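Local coordinates for lipoprotein outS (Dickeya dadantii, PDB 3UTK), which is the outer-membrane pilotin that interacts with the secretin OutD of the type II secretion system exporting pectate lyases and cellulases, at residues S54-V59 with S116-T121. Numbering follows the deposited sequence.
Sequences SKYLRV and SSFNRT
Phe118 of helix 111-121 meets Tyr56 and Leu57 of helix 40-60 in the all-helical pilotin fold of perpendicular α-helical hairpins. The axes of the two short segments come within 10.1 Å at a crossing angle of -117°. Starting at the backbone, Phe118 CB packs into the fork of Leu57, nearest to CD2 at 3.4 Å, with CG and CD1 close behind. CG anti to the carbonyl carbon (chi1 -79°) directs the Phe118 ring toward Tyr56. Phe118 CD2 lies 3.8 Å from Tyr56 CD1, which sits in the plane of the Phe118 ring. Phe118 CE2, the next atom out, is 4.0 Å from Tyr56 CG. The pair forms an offset edge-to-face stack, the Phe118 edge turned to the Tyr56 face with the planes at 76°. Leu104 and Leu105 of helix 94-106 also pack against Tyr56. Tyr56 also touches Cys61 and Cys115, so it packs beside the Cys61-Cys115 disulfide, which ties the region after helix 40-60 to helix 111-121. No hydrogen bond joins the segments; the contact is apolar apart from the Asn119 amide. Asn119 OD1 accepts a hydrogen bond from Arg63 NH1, outside the two segments, and packs 3.5 Å from Leu57 CD2.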
# COMPACT_ATOMS: atom_id res chain seq x y z
N SER A 54 -0.05 3.28 -2.11
CA SER A 54 -0.11 2.97 -3.52
C SER A 54 -1.41 3.43 -4.18
O SER A 54 -1.37 3.99 -5.26
CB SER A 54 0.10 1.48 -3.76
OG SER A 54 1.39 1.08 -3.32
N LYS A 55 -2.56 3.17 -3.55
CA LYS A 55 -3.83 3.65 -4.11
C LYS A 55 -3.85 5.18 -4.13
O LYS A 55 -4.36 5.79 -5.07
CB LYS A 55 -5.02 3.09 -3.32
CG LYS A 55 -6.38 3.53 -3.88
CD LYS A 55 -7.55 2.85 -3.19
CE LYS A 55 -8.87 3.23 -3.86
NZ LYS A 55 -9.99 2.34 -3.44
N TYR A 56 -3.31 5.80 -3.09
CA TYR A 56 -3.21 7.26 -3.04
C TYR A 56 -2.43 7.79 -4.25
O TYR A 56 -2.81 8.77 -4.88
CB TYR A 56 -2.59 7.73 -1.71
CG TYR A 56 -2.64 9.23 -1.51
CD1 TYR A 56 -1.72 10.07 -2.13
CD2 TYR A 56 -3.60 9.81 -0.69
CE1 TYR A 56 -1.76 11.44 -1.94
CE2 TYR A 56 -3.65 11.18 -0.50
CZ TYR A 56 -2.74 11.98 -1.12
OH TYR A 56 -2.80 13.35 -0.93
N LEU A 57 -1.34 7.11 -4.61
CA LEU A 57 -0.56 7.56 -5.75
C LEU A 57 -1.37 7.41 -7.03
O LEU A 57 -1.41 8.32 -7.85
CB LEU A 57 0.76 6.78 -5.87
CG LEU A 57 1.88 7.13 -4.90
CD1 LEU A 57 3.08 6.17 -5.04
CD2 LEU A 57 2.36 8.58 -5.09
N ARG A 58 -2.03 6.27 -7.20
CA ARG A 58 -2.78 6.04 -8.43
C ARG A 58 -3.92 7.04 -8.58
O ARG A 58 -4.11 7.63 -9.64
CB ARG A 58 -3.33 4.61 -8.50
CG ARG A 58 -3.92 4.24 -9.87
CD ARG A 58 -4.63 2.89 -9.83
NE ARG A 58 -5.88 2.97 -9.10
CZ ARG A 58 -6.22 2.19 -8.08
NH1 ARG A 58 -5.39 1.25 -7.65
NH2 ARG A 58 -7.39 2.36 -7.48
N VAL A 59 -4.69 7.22 -7.51
CA VAL A 59 -5.92 8.00 -7.60
C VAL A 59 -5.70 9.51 -7.43
O VAL A 59 -6.24 10.31 -8.20
CB VAL A 59 -6.99 7.50 -6.60
CG1 VAL A 59 -8.24 8.38 -6.66
CG2 VAL A 59 -7.33 6.04 -6.89
N SER A 116 4.34 14.23 -3.48
CA SER A 116 5.78 14.38 -3.61
C SER A 116 6.49 13.40 -2.68
O SER A 116 7.49 12.77 -3.05
CB SER A 116 6.20 15.82 -3.28
OG SER A 116 7.60 15.99 -3.48
N SER A 117 5.97 13.27 -1.46
CA SER A 117 6.57 12.37 -0.48
C SER A 117 6.47 10.89 -0.89
O SER A 117 7.47 10.17 -0.85
CB SER A 117 5.96 12.59 0.91
OG SER A 117 6.61 11.78 1.87
N PHE A 118 5.27 10.44 -1.27
CA PHE A 118 5.08 9.04 -1.69
C PHE A 118 5.88 8.74 -2.97
O PHE A 118 6.48 7.66 -3.11
CB PHE A 118 3.60 8.71 -1.90
CG PHE A 118 2.83 8.44 -0.62
CD1 PHE A 118 3.47 7.99 0.54
CD2 PHE A 118 1.45 8.65 -0.58
CE1 PHE A 118 2.74 7.73 1.70
CE2 PHE A 118 0.72 8.39 0.58
CZ PHE A 118 1.37 7.94 1.73
N ASN A 119 5.91 9.68 -3.91
CA ASN A 119 6.67 9.46 -5.15
C ASN A 119 8.15 9.29 -4.86
O ASN A 119 8.86 8.51 -5.53
CB ASN A 119 6.46 10.63 -6.13
CG ASN A 119 5.23 10.45 -7.01
OD1 ASN A 119 4.86 9.33 -7.38
ND2 ASN A 119 4.60 11.56 -7.37
N ARG A 120 8.63 10.00 -3.84
CA ARG A 120 10.03 9.92 -3.45
C ARG A 120 10.39 8.60 -2.79
O ARG A 120 11.45 8.05 -3.08
CB ARG A 120 10.40 11.08 -2.51
CG ARG A 120 11.89 11.12 -2.14
CD ARG A 120 12.18 12.20 -1.10
NE ARG A 120 13.21 11.79 -0.15
CZ ARG A 120 13.03 11.71 1.16
NH1 ARG A 120 11.86 12.02 1.71
NH2 ARG A 120 14.04 11.32 1.94
N THR A 121 9.50 8.06 -1.95
CA THR A 121 9.87 6.97 -1.05
C THR A 121 9.36 5.58 -1.43
O THR A 121 9.82 4.58 -0.87
CB THR A 121 9.36 7.22 0.39
OG1 THR A 121 7.92 7.23 0.37
CG2 THR A 121 9.87 8.56 0.93